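Local coordinates for 182aa long hypothetical protein (Pyrococcus horikoshii, PDB 2GAN) that is a putative acetyltransferase of the GNAT family that probably transfers an acetyl group from acetyl-CoA to a substrate not yet identified, at residues Y70-Q73 with I78-T81; F130-L135 with K140-V145; A152-Y157 with V172-N177; S27-Y32 with P42-F47. All blocks are in the same frame, centred on the assembly; numbering follows the deposited sequence.

Contact 1: residues Y70-Q73 with I78-T81; sequences YTYQ and IIGT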
loop_
_atom_site.group_PDB
_atom_site.type_symbol
_atom_site.label_atom_id
_atom_site.label_comp_id
_atom_site.label_asym_id
_atom_site.label_seq_id
_atom_site.Cartn_x
_atom_site.Cartn_y
_atom_site.Cartn_z
ATOM N N TYR A 70 18.468 15.115 3.903
ATOM C CA TYR A 70 17.916 16.230 3.167
ATOM C C TYR A 70 16.463 16.406 3.551
ATOM O O TYR A 70 15.778 15.443 3.887
ATOM C CB TYR A 70 18.064 15.985 1.664
ATOM C CG TYR A 70 19.500 16.037 1.196
ATOM C CD1 TYR A 70 20.130 17.256 0.954
ATOM C CD2 TYR A 70 20.237 14.868 1.010
ATOM C CE1 TYR A 70 21.464 17.312 0.535
ATOM C CE2 TYR A 70 21.566 14.914 0.591
ATOM C CZ TYR A 70 22.175 16.139 0.356
ATOM O OH TYR A 70 23.490 16.175 -0.063
ATOM N N THR A 71 15.996 17.647 3.542
ATOM C CA THR A 71 14.613 17.908 3.893
ATOM C C THR A 71 14.067 18.951 2.963
ATOM O O THR A 71 14.814 19.743 2.393
ATOM C CB THR A 71 14.465 18.497 5.310
ATOM O OG1 THR A 71 15.090 19.786 5.344
ATOM C CG2 THR A 71 15.095 17.594 6.350
ATOM N N TYR A 72 12.755 18.948 2.802
ATOM C CA TYR A 72 12.132 19.969 1.991
ATOM C C TYR A 72 11.511 20.847 3.055
ATOM O O TYR A 72 10.754 20.373 3.903
ATOM C CB TYR A 72 11.064 19.390 1.063
ATOM C CG TYR A 72 10.561 20.401 0.048
ATOM C CD1 TYR A 72 9.538 21.292 0.366
ATOM C CD2 TYR A 72 11.133 20.483 -1.225
ATOM C CE1 TYR A 72 9.091 22.238 -0.556
ATOM C CE2 TYR A 72 10.702 21.426 -2.156
ATOM C CZ TYR A 72 9.680 22.301 -1.816
ATOM O OH TYR A 72 9.257 23.238 -2.731
ATOM N N GLN A 73 11.873 22.121 3.048
ATOM C CA GLN A 73 11.340 23.040 4.030
ATOM C C GLN A 73 10.574 24.169 3.371
ATOM O O GLN A 73 10.889 24.601 2.256
ATOM C CB GLN A 73 12.469 23.624 4.888
ATOM C CG GLN A 73 13.262 22.583 5.678
ATOM C CD GLN A 73 14.250 23.201 6.662
ATOM O OE1 GLN A 73 15.117 22.506 7.211
ATOM N NE2 GLN A 73 14.122 24.507 6.895
ATOM N N ILE A 78 10.085 21.680 8.213
ATOM C CA ILE A 78 10.322 20.430 7.509
ATOM C C ILE A 78 9.023 19.751 7.102
ATOM O O ILE A 78 8.265 19.299 7.962
ATOM C CB ILE A 78 11.133 19.447 8.393
ATOM C CG1 ILE A 78 12.484 20.060 8.748
ATOM C CG2 ILE A 78 11.324 18.121 7.666
ATOM C CD1 ILE A 78 13.326 19.202 9.682
ATOM N N ILE A 79 8.755 19.685 5.799
ATOM C CA ILE A 79 7.540 19.021 5.321
ATOM C C ILE A 79 7.880 17.857 4.385
ATOM O O ILE A 79 7.013 17.350 3.670
ATOM C CB ILE A 79 6.579 19.993 4.574
ATOM C CG1 ILE A 79 7.282 20.626 3.371
ATOM C CG2 ILE A 79 6.085 21.079 5.521
ATOM C CD1 ILE A 79 6.389 21.591 2.605
ATOM N N GLY A 80 9.145 17.440 4.398
ATOM C CA GLY A 80 9.588 16.331 3.568
ATOM C C GLY A 80 10.998 15.928 3.951
ATOM O O GLY A 80 11.796 16.775 4.331
ATOM N N THR A 81 11.319 14.643 3.860
ATOM C CA THR A 81 12.667 14.188 4.217
ATOM C C THR A 81 13.164 13.095 3.288
ATOM O O THR A 81 12.374 12.398 2.649
ATOM C CB THR A 81 12.719 13.552 5.624
ATOM O OG1 THR A 81 12.062 12.276 5.572
ATOM C CG2 THR A 81 12.051 14.424 6.647
#

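Contact 2: residues F130-L135 with K140-V145; sequences FAVKRL and KDPYVV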
loop_
_atom_site.group_PDB
_atom_site.type_symbol
_atom_site.label_atom_id
_atom_site.label_comp_id
_atom_site.label_asym_id
_atom_site.label_seq_id
_atom_site.Cartn_x
_atom_site.Cartn_y
_atom_site.Cartn_z
ATOM N N PHE A 130 16.452 14.675 -6.406
ATOM C CA PHE A 130 17.664 15.228 -5.813
ATOM C C PHE A 130 18.542 14.107 -5.249
ATOM O O PHE A 130 19.743 14.081 -5.482
ATOM C CB PHE A 130 17.303 16.217 -4.703
ATOM C CG PHE A 130 18.487 16.905 -4.093
ATOM C CD1 PHE A 130 19.207 16.303 -3.070
ATOM C CD2 PHE A 130 18.889 18.158 -4.545
ATOM C CE1 PHE A 130 20.307 16.940 -2.499
ATOM C CE2 PHE A 130 19.989 18.803 -3.981
ATOM C CZ PHE A 130 20.700 18.188 -2.955
ATOM N N ALA A 131 17.922 13.173 -4.528
ATOM C CA ALA A 131 18.625 12.056 -3.911
ATOM C C ALA A 131 19.289 11.136 -4.925
ATOM O O ALA A 131 20.430 10.716 -4.742
ATOM C CB ALA A 131 17.667 11.256 -3.035
ATOM N N VAL A 132 18.570 10.803 -5.986
ATOM C CA VAL A 132 19.129 9.936 -6.995
ATOM C C VAL A 132 20.354 10.594 -7.621
ATOM O O VAL A 132 21.397 9.946 -7.794
ATOM C CB VAL A 132 18.087 9.618 -8.071
ATOM C CG1 VAL A 132 18.755 8.971 -9.265
ATOM C CG2 VAL A 132 17.020 8.695 -7.486
ATOM N N LYS A 133 20.247 11.881 -7.950
ATOM C CA LYS A 133 21.383 12.590 -8.552
ATOM C C LYS A 133 22.556 12.755 -7.586
ATOM O O LYS A 133 23.716 12.620 -7.982
ATOM C CB LYS A 133 20.949 13.960 -9.084
ATOM C CG LYS A 133 20.448 13.900 -10.523
ATOM C CD LYS A 133 19.799 15.200 -10.979
ATOM C CE LYS A 133 19.122 15.010 -12.335
ATOM N NZ LYS A 133 18.153 16.102 -12.632
ATOM N N ARG A 134 22.264 13.038 -6.323
ATOM C CA ARG A 134 23.331 13.195 -5.352
ATOM C C ARG A 134 24.148 11.904 -5.312
ATOM O O ARG A 134 25.370 11.935 -5.420
ATOM C CB ARG A 134 22.751 13.507 -3.973
ATOM C CG ARG A 134 23.775 13.526 -2.848
ATOM C CD ARG A 134 24.879 14.536 -3.094
ATOM N NE ARG A 134 25.838 14.507 -1.994
ATOM C CZ ARG A 134 26.988 15.168 -1.980
ATOM N NH1 ARG A 134 27.341 15.920 -3.010
ATOM N NH2 ARG A 134 27.789 15.070 -0.936
ATOM N N LEU A 135 23.473 10.768 -5.176
ATOM C CA LEU A 135 24.178 9.496 -5.138
ATOM C C LEU A 135 24.999 9.292 -6.406
ATOM O O LEU A 135 26.170 8.927 -6.335
ATOM C CB LEU A 135 23.197 8.342 -4.949
ATOM C CG LEU A 135 22.667 8.198 -3.518
ATOM C CD1 LEU A 135 21.674 7.067 -3.483
ATOM C CD2 LEU A 135 23.820 7.932 -2.541
ATOM N N LYS A 140 27.662 6.311 -7.090
ATOM C CA LYS A 140 26.884 5.210 -6.503
ATOM C C LYS A 140 25.560 4.944 -7.214
ATOM O O LYS A 140 24.978 5.837 -7.807
ATOM C CB LYS A 140 26.544 5.511 -5.034
ATOM C CG LYS A 140 27.685 6.016 -4.169
ATOM C CD LYS A 140 28.716 4.948 -3.877
ATOM C CE LYS A 140 29.796 5.499 -2.951
ATOM N NZ LYS A 140 30.675 4.429 -2.440
ATOM N N ASP A 141 25.085 3.710 -7.137
ATOM C CA ASP A 141 23.799 3.363 -7.714
ATOM C C ASP A 141 22.780 3.366 -6.576
ATOM O O ASP A 141 23.061 2.857 -5.485
ATOM C CB ASP A 141 23.848 1.983 -8.357
ATOM C CG ASP A 141 24.746 1.948 -9.560
ATOM O OD1 ASP A 141 24.622 2.868 -10.397
ATOM O OD2 ASP A 141 25.565 1.007 -9.670
ATOM N N PRO A 142 21.598 3.966 -6.808
ATOM C CA PRO A 142 20.509 4.059 -5.824
ATOM C C PRO A 142 19.743 2.755 -5.568
ATOM O O PRO A 142 19.276 2.108 -6.505
ATOM C CB PRO A 142 19.588 5.126 -6.419
ATOM C CG PRO A 142 20.488 5.937 -7.294
ATOM C CD PRO A 142 21.358 4.889 -7.932
ATOM N N TYR A 143 19.595 2.401 -4.292
ATOM C CA TYR A 143 18.863 1.199 -3.877
ATOM C C TYR A 143 17.895 1.574 -2.757
ATOM O O TYR A 143 18.181 2.466 -1.961
ATOM C CB TYR A 143 19.817 0.139 -3.330
ATOM C CG TYR A 143 20.646 -0.583 -4.361
ATOM C CD1 TYR A 143 20.228 -1.803 -4.875
ATOM C CD2 TYR A 143 21.857 -0.056 -4.811
ATOM C CE1 TYR A 143 20.989 -2.492 -5.809
ATOM C CE2 TYR A 143 22.629 -0.735 -5.750
ATOM C CZ TYR A 143 22.186 -1.956 -6.242
ATOM O OH TYR A 143 22.939 -2.650 -7.155
ATOM N N VAL A 144 16.752 0.892 -2.693
ATOM C CA VAL A 144 15.763 1.147 -1.642
ATOM C C VAL A 144 15.174 -0.170 -1.170
ATOM O O VAL A 144 15.298 -1.188 -1.851
ATOM C CB VAL A 144 14.583 2.027 -2.130
ATOM C CG1 VAL A 144 15.048 3.439 -2.384
ATOM C CG2 VAL A 144 13.960 1.421 -3.377
ATOM N N VAL A 145 14.536 -0.153 -0.002
ATOM C CA VAL A 145 13.908 -1.352 0.530
ATOM C C VAL A 145 12.437 -1.031 0.730
ATOM O O VAL A 145 12.086 0.108 1.028
ATOM C CB VAL A 145 14.530 -1.791 1.888
ATOM C CG1 VAL A 145 14.230 -0.760 2.977
ATOM C CG2 VAL A 145 13.982 -3.156 2.286
#

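Contact 3: residues A152-Y157 with V172-N177; sequences AYSYYY and VILKFN. With SO4 (sulfate ion), chain G.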
loop_
_atom_site.group_PDB
_atom_site.type_symbol
_atom_site.label_atom_id
_atom_site.label_comp_id
_atom_site.label_asym_id
_atom_site.label_seq_id
_atom_site.Cartn_x
_atom_site.Cartn_y
_atom_site.Cartn_z
ATOM N N ALA A 152 -1.915 -1.856 1.127
ATOM C CA ALA A 152 -3.200 -1.473 1.708
ATOM C C ALA A 152 -4.210 -2.578 2.028
ATOM O O ALA A 152 -4.666 -2.687 3.168
ATOM C CB ALA A 152 -3.859 -0.419 0.834
ATOM N N TYR A 153 -4.571 -3.392 1.039
ATOM C CA TYR A 153 -5.551 -4.435 1.295
ATOM C C TYR A 153 -5.056 -5.504 2.248
ATOM O O TYR A 153 -5.756 -5.879 3.184
ATOM C CB TYR A 153 -6.017 -5.079 -0.008
ATOM C CG TYR A 153 -7.092 -4.281 -0.705
ATOM C CD1 TYR A 153 -6.764 -3.269 -1.605
ATOM C CD2 TYR A 153 -8.439 -4.503 -0.422
ATOM C CE1 TYR A 153 -7.754 -2.496 -2.207
ATOM C CE2 TYR A 153 -9.436 -3.738 -1.012
ATOM C CZ TYR A 153 -9.088 -2.735 -1.906
ATOM O OH TYR A 153 -10.066 -1.965 -2.491
ATOM N N SER A 154 -3.848 -5.994 2.018
ATOM C CA SER A 154 -3.316 -7.018 2.888
ATOM C C SER A 154 -3.285 -6.519 4.329
ATOM O O SER A 154 -3.735 -7.207 5.237
ATOM C CB SER A 154 -1.915 -7.424 2.440
ATOM O OG SER A 154 -1.493 -8.553 3.173
ATOM N N TYR A 155 -2.770 -5.314 4.527
ATOM C CA TYR A 155 -2.685 -4.720 5.854
ATOM C C TYR A 155 -4.066 -4.673 6.512
ATOM O O TYR A 155 -4.233 -5.064 7.667
ATOM C CB TYR A 155 -2.121 -3.302 5.752
ATOM C CG TYR A 155 -1.764 -2.675 7.082
ATOM C CD1 TYR A 155 -0.630 -3.081 7.784
ATOM C CD2 TYR A 155 -2.547 -1.651 7.623
ATOM C CE1 TYR A 155 -0.275 -2.474 8.995
ATOM C CE2 TYR A 155 -2.201 -1.043 8.830
ATOM C CZ TYR A 155 -1.059 -1.464 9.505
ATOM O OH TYR A 155 -0.704 -0.853 10.678
ATOM N N TYR A 156 -5.057 -4.194 5.769
ATOM C CA TYR A 156 -6.419 -4.100 6.298
ATOM C C TYR A 156 -6.972 -5.478 6.673
ATOM O O TYR A 156 -7.431 -5.699 7.800
ATOM C CB TYR A 156 -7.341 -3.460 5.260
ATOM C CG TYR A 156 -8.706 -3.096 5.795
ATOM C CD1 TYR A 156 -8.916 -1.882 6.453
ATOM C CD2 TYR A 156 -9.794 -3.950 5.622
ATOM C CE1 TYR A 156 -10.175 -1.522 6.918
ATOM C CE2 TYR A 156 -11.061 -3.601 6.081
ATOM C CZ TYR A 156 -11.243 -2.385 6.725
ATOM O OH TYR A 156 -12.494 -2.026 7.162
ATOM N N TYR A 157 -6.925 -6.399 5.716
ATOM C CA TYR A 157 -7.434 -7.743 5.928
ATOM C C TYR A 157 -6.753 -8.446 7.103
ATOM O O TYR A 157 -7.416 -9.074 7.934
ATOM C CB TYR A 157 -7.262 -8.576 4.656
ATOM C CG TYR A 157 -8.175 -8.208 3.498
ATOM C CD1 TYR A 157 -9.547 -8.060 3.687
ATOM C CD2 TYR A 157 -7.680 -8.112 2.193
ATOM C CE1 TYR A 157 -10.409 -7.837 2.609
ATOM C CE2 TYR A 157 -8.538 -7.890 1.101
ATOM C CZ TYR A 157 -9.898 -7.760 1.323
ATOM O OH TYR A 157 -10.754 -7.601 0.262
ATOM N N VAL A 172 -0.929 -12.516 -3.502
ATOM C CA VAL A 172 -0.795 -13.021 -2.144
ATOM C C VAL A 172 -2.176 -13.405 -1.628
ATOM O O VAL A 172 -2.956 -12.536 -1.251
ATOM C CB VAL A 172 -0.214 -11.955 -1.202
ATOM C CG1 VAL A 172 -0.197 -12.489 0.220
ATOM C CG2 VAL A 172 1.187 -11.566 -1.643
ATOM N N ILE A 173 -2.481 -14.698 -1.612
ATOM C CA ILE A 173 -3.784 -15.150 -1.139
ATOM C C ILE A 173 -3.872 -15.198 0.384
ATOM O O ILE A 173 -2.971 -15.716 1.050
ATOM C CB ILE A 173 -4.132 -16.551 -1.684
ATOM C CG1 ILE A 173 -4.171 -16.534 -3.213
ATOM C CG2 ILE A 173 -5.478 -16.999 -1.142
ATOM C CD1 ILE A 173 -2.825 -16.721 -3.859
ATOM N N LEU A 174 -4.957 -14.649 0.929
ATOM C CA LEU A 174 -5.174 -14.633 2.376
ATOM C C LEU A 174 -6.459 -15.388 2.701
ATOM O O LEU A 174 -7.400 -15.401 1.906
ATOM C CB LEU A 174 -5.299 -13.197 2.886
ATOM C CG LEU A 174 -4.224 -12.194 2.466
ATOM C CD1 LEU A 174 -4.686 -10.794 2.816
ATOM C CD2 LEU A 174 -2.907 -12.517 3.154
ATOM N N LYS A 175 -6.497 -16.006 3.875
ATOM C CA LYS A 175 -7.662 -16.772 4.302
ATOM C C LYS A 175 -8.153 -16.320 5.669
ATOM O O LYS A 175 -7.358 -16.108 6.586
ATOM C CB LYS A 175 -7.324 -18.267 4.354
ATOM C CG LYS A 175 -8.449 -19.137 4.905
ATOM C CD LYS A 175 -8.096 -20.621 4.883
ATOM C CE LYS A 175 -9.232 -21.458 5.473
ATOM N NZ LYS A 175 -8.998 -22.927 5.413
ATOM N N PHE A 176 -9.466 -16.168 5.798
ATOM C CA PHE A 176 -10.063 -15.753 7.060
ATOM C C PHE A 176 -9.912 -16.844 8.110
ATOM O O PHE A 176 -10.009 -18.033 7.799
ATOM C CB PHE A 176 -11.549 -15.462 6.883
ATOM C CG PHE A 176 -12.249 -15.108 8.159
ATOM C CD1 PHE A 176 -12.047 -13.872 8.759
ATOM C CD2 PHE A 176 -13.095 -16.019 8.779
ATOM C CE1 PHE A 176 -12.684 -13.548 9.959
ATOM C CE2 PHE A 176 -13.735 -15.700 9.979
ATOM C CZ PHE A 176 -13.528 -14.467 10.568
ATOM N N ASN A 177 -9.682 -16.427 9.351
ATOM C CA ASN A 177 -9.534 -17.351 10.475
ATOM C C ASN A 177 -10.525 -16.918 11.559
ATOM O O ASN A 177 -10.399 -15.835 12.140
ATOM C CB ASN A 177 -8.101 -17.301 11.018
ATOM C CG ASN A 177 -7.764 -18.498 11.897
ATOM O OD1 ASN A 177 -7.638 -19.626 11.414
ATOM N ND2 ASN A 177 -7.623 -18.255 13.194
HETATM S S SO4 G . -13.700 1.129 8.219
HETATM O O1 SO4 G . -14.751 0.333 8.860
HETATM O O2 SO4 G . -14.039 1.358 6.801
HETATM O O3 SO4 G . -12.425 0.405 8.316
HETATM O O4 SO4 G . -13.577 2.431 8.899
#

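Contact 4: residues S27-Y32 with P42-F47; sequences STNGKY and PNPNDF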
loop_
_atom_site.group_PDB
_atom_site.type_symbol
_atom_site.label_atom_id
_atom_site.label_comp_id
_atom_site.label_asym_id
_atom_site.label_seq_id
_atom_site.Cartn_x
_atom_site.Cartn_y
_atom_site.Cartn_z
ATOM N N SER A 27 -1.752 9.306 10.154
ATOM C CA SER A 27 -2.446 9.436 8.877
ATOM C C SER A 27 -2.533 8.108 8.124
ATOM O O SER A 27 -3.526 7.846 7.450
ATOM C CB SER A 27 -1.766 10.489 8.001
ATOM O OG SER A 27 -0.508 10.029 7.546
ATOM N N THR A 28 -1.500 7.276 8.241
ATOM C CA THR A 28 -1.470 5.970 7.568
ATOM C C THR A 28 -2.002 4.845 8.458
ATOM O O THR A 28 -1.895 3.662 8.118
ATOM C CB THR A 28 -0.035 5.576 7.150
ATOM O OG1 THR A 28 0.783 5.421 8.323
ATOM C CG2 THR A 28 0.572 6.650 6.246
ATOM N N ASN A 29 -2.555 5.210 9.605
ATOM C CA ASN A 29 -3.097 4.231 10.539
ATOM C C ASN A 29 -2.085 3.163 10.961
ATOM O O ASN A 29 -2.363 1.963 10.900
ATOM C CB ASN A 29 -4.327 3.557 9.937
ATOM C CG ASN A 29 -5.247 2.982 10.997
ATOM O OD1 ASN A 29 -4.925 1.990 11.658
ATOM N ND2 ASN A 29 -6.400 3.618 11.176
ATOM N N GLY A 30 -0.912 3.612 11.395
ATOM C CA GLY A 30 0.123 2.697 11.851
ATOM C C GLY A 30 0.931 1.997 10.773
ATOM O O GLY A 30 1.763 1.142 11.075
ATOM N N LYS A 31 0.708 2.366 9.518
ATOM C CA LYS A 31 1.417 1.740 8.407
ATOM C C LYS A 31 2.875 2.172 8.303
ATOM O O LYS A 31 3.773 1.335 8.219
ATOM C CB LYS A 31 0.700 2.060 7.098
ATOM C CG LYS A 31 0.936 1.059 6.004
ATOM C CD LYS A 31 -0.388 0.534 5.485
ATOM C CE LYS A 31 -1.183 1.620 4.796
ATOM N NZ LYS A 31 -2.584 1.205 4.515
ATOM N N TYR A 32 3.103 3.481 8.318
ATOM C CA TYR A 32 4.444 4.033 8.205
ATOM C C TYR A 32 4.692 5.068 9.292
ATOM O O TYR A 32 3.763 5.722 9.760
ATOM C CB TYR A 32 4.605 4.712 6.842
ATOM C CG TYR A 32 4.246 3.825 5.659
ATOM C CD1 TYR A 32 5.080 2.782 5.270
ATOM C CD2 TYR A 32 3.080 4.042 4.932
ATOM C CE1 TYR A 32 4.764 1.971 4.181
ATOM C CE2 TYR A 32 2.748 3.243 3.838
ATOM C CZ TYR A 32 3.598 2.208 3.473
ATOM O OH TYR A 32 3.277 1.402 2.415
ATOM N N PRO A 42 1.963 0.437 18.822
ATOM C CA PRO A 42 1.029 1.339 19.498
ATOM C C PRO A 42 -0.070 1.863 18.592
ATOM O O PRO A 42 0.048 1.833 17.366
ATOM C CB PRO A 42 1.936 2.453 19.994
ATOM C CG PRO A 42 2.972 2.525 18.919
ATOM C CD PRO A 42 3.288 1.067 18.685
ATOM N N ASN A 43 -1.140 2.339 19.214
ATOM C CA ASN A 43 -2.269 2.894 18.488
ATOM C C ASN A 43 -1.755 4.066 17.666
ATOM O O ASN A 43 -0.934 4.847 18.138
ATOM C CB ASN A 43 -3.325 3.399 19.474
ATOM C CG ASN A 43 -4.585 3.875 18.785
ATOM O OD1 ASN A 43 -5.460 3.078 18.455
ATOM N ND2 ASN A 43 -4.679 5.179 18.551
ATOM N N PRO A 44 -2.230 4.204 16.424
ATOM C CA PRO A 44 -1.803 5.298 15.545
ATOM C C PRO A 44 -2.054 6.700 16.099
ATOM O O PRO A 44 -1.423 7.660 15.670
ATOM C CB PRO A 44 -2.575 5.026 14.250
ATOM C CG PRO A 44 -3.799 4.312 14.725
ATOM C CD PRO A 44 -3.237 3.362 15.757
ATOM N N ASN A 45 -2.973 6.817 17.051
ATOM C CA ASN A 45 -3.268 8.113 17.647
ATOM C C ASN A 45 -2.512 8.303 18.962
ATOM O O ASN A 45 -2.638 9.338 19.612
ATOM C CB ASN A 45 -4.772 8.260 17.895
ATOM C CG ASN A 45 -5.592 8.113 16.627
ATOM O OD1 ASN A 45 -5.400 8.847 15.655
ATOM N ND2 ASN A 45 -6.517 7.159 16.632
ATOM N N ASP A 46 -1.725 7.304 19.345
ATOM C CA ASP A 46 -0.958 7.358 20.589
ATOM C C ASP A 46 0.476 7.841 20.367
ATOM O O ASP A 46 1.362 7.050 20.045
ATOM C CB ASP A 46 -0.944 5.967 21.241
ATOM C CG ASP A 46 -0.097 5.916 22.497
ATOM O OD1 ASP A 46 0.192 4.795 22.959
ATOM O OD2 ASP A 46 0.274 6.987 23.026
ATOM N N PHE A 47 0.698 9.139 20.549
ATOM C CA PHE A 47 2.025 9.723 20.364
ATOM C C PHE A 47 3.059 9.194 21.357
ATOM O O PHE A 47 4.153 8.793 20.956
ATOM C CB PHE A 47 1.959 11.258 20.453
ATOM C CG PHE A 47 3.314 11.927 20.447
ATOM C CD1 PHE A 47 4.016 12.122 21.640
ATOM C CD2 PHE A 47 3.906 12.323 19.245
ATOM C CE1 PHE A 47 5.283 12.698 21.639
ATOM C CE2 PHE A 47 5.174 12.900 19.225
ATOM C CZ PHE A 47 5.868 13.088 20.424
#

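Contact 1: residues Y70-Q73 with I78-T81
The Y72 ring meets I79 at its edge: CG1 of I79 lies near the ring plane, 3.8 Å from Y72 CD1, and the two side chains run alongside each other in the same direction. Y72 gets there by turning CG anti to its backbone N (chi1 -171°). Opposite Y72 the second strand fits in two residues, I79 and G80, a classic bulge in the antiparallel hairpin of strands 68-74 and 78-85. Two backbone bonds grip Y72: its N gives to G80 O at 2.8 Å and its O takes I79 N, also at 2.8 Å. The other face of the sheet carries T71, Q73, I78 and T81. Here I78 sends one branch each way, CG2 to T71 CB at 3.9 Å and CG1 to Q73 CG at 4.0 Å. An alanine at I78 would strip both branches and probably leave a gap between T71, Q73 and L20 of helix 14-27. The buried hydroxyls of T71 and T81 bond to K5 O and F111 O on the flanking strands, which implies a hairpin joined by backbone bonds and apolar contact, its threonine hydroxyls spent on neighbouring strands.

Contact 2: residues F130-L135 with K140-V145
V132 and L135 reach P142 through different torsions: V132 sets CG1 opposite its backbone N (chi1 168°), whereas L135 turns CG beside its N (chi1 -76°) and extends CD1 beyond it. CG1 of V132 thus meets P142 CG at 4.0 Å, the two side chains crossing at about a right angle. L135 slides past the proline in the opposite direction, its CD1 4.0 Å from P142 CA and 4.1 Å from P142 CB. One backbone bond ties the ends together: K140 N gives to L135 O at 3.1 Å as the chain leaves the helix. CB of K140 also rests 3.7 Å from L135 O, but the chain then bends and carries NZ off to a salt bridge with E104. The contact closes the beta-alpha-beta unit of strand 106-114, helix 123-137 and strand 141-146. L135 also packs on I109 and L84 of the sheet beneath the helix. F176 of the second subunit packs on V132 and P142, and beyond them Y143 and V144 pair with a strand of that subunit, continuing the sheet across the interface.

Contact 3: residues A152-Y157 with V172-N177
L174 puts a single methyl, CD1, against helix 152-158, between S154 and Y157. With CG beside its backbone N (chi1 -50°) and an extended second torsion, the leucine reaches out from the strand until CD1 lies 3.9 Å from S154 OG and 3.9 Å from Y157 CB. Y157 likewise holds CG beside its N (chi1 -71°), and its ring meets the methyl obliquely, Y157 CD2 being 4.1 Å from L174 CD1. The side chains of Y157 and L174 cross roughly at a right angle, and the meeting is a small one in which a methyl touches a hydroxyl oxygen and a tyrosine CB. Y156, on another side of the helix, extends its ring to a sulfate, probably from the crystallisation liquor: Y156 OH donates to sulfate O3 at 2.7 Å, with O3 at the ring edge and in its plane. The same ion takes the backbone N-H groups of G122, G124 and S125 of the second subunit, consistent with the pyrophosphate-binding loop that GNAT enzymes use for acetyl-CoA. A phenylalanine in place of Y156 would probably leave sulfate O3 without this donor. Strand 172-176 pairs with strand 162-166, whose F162 meets the Y157 ring. It also forms an antiparallel ladder with a strand of the second subunit, and Y153 of the helix bonds through OH to F112 O of that subunit.

Contact 4: residues S27-Y32 with P42-F47
The side chains of N29 and P44 run alongside one another in a common direction, with the amide oxygen of N29 beside the proline ring: N29 OD1 stands 4.0 Å from P44 CG. The CB bond of N29 leaves away from the proline, yet CG set opposite the backbone N (chi1 -157°) brings the amide back beside it. P44 CB presses on backbone, 3.6 Å from G30 N and 3.8 Å from N29 C, so the ring edge formed by CB and CG rests against the turn N29-G30. That turn is the end of helix 14-27, closed by a Schellman motif in which N29 has positive phi, G30 N reaches Y25 O and N29 N reaches R26 O. P44 occupies the second place of a type I beta turn from N43 to D46, pinned by D46 N to N43 O at 2.8 Å. D46 then N-caps helix 47-65, its OD2 taking the N-H of G49; the contact therefore sets the end of one helix beside the start of the next. On the far side of G30 the chain folds round T28, whose OG1 accepts Y32 N at 3.0 Å in an almost straight bond (172°) and K31 N weakly. T28 CG2 sits in plane at the edge of the Y32 ring, while K31 CG lies over one face, 3.6 Å above the ring plane and offset toward the rim. The outer end of Y32 belongs to the interface: OH bonds to E151 of the second subunit, and the ring meets Y153 of that subunit edge-to-face.

Overall arrangement
Contacts 1 and 2 are buried and hold the same five-stranded sheet, one within a hairpin, the other between a helix and the sheet's outermost strand within this chain. They touch where the Y70 ring meets F130 edge-to-face. Contact 1 relies on paired backbone bonds; contact 2 has one such bond and apolar side chains. Contact 3 is buried as well but lies far from contact 1, and shares with contact 2 a role at the subunit interface. Contact 4, partly buried and made of loops, meets contact 3 through Y155 OH, a probable donor to the backbone oxygens of N29 and G30. Contacts 3 and 4 join their segments by van der Waals contact, through a leucine methyl and a proline ring respectively.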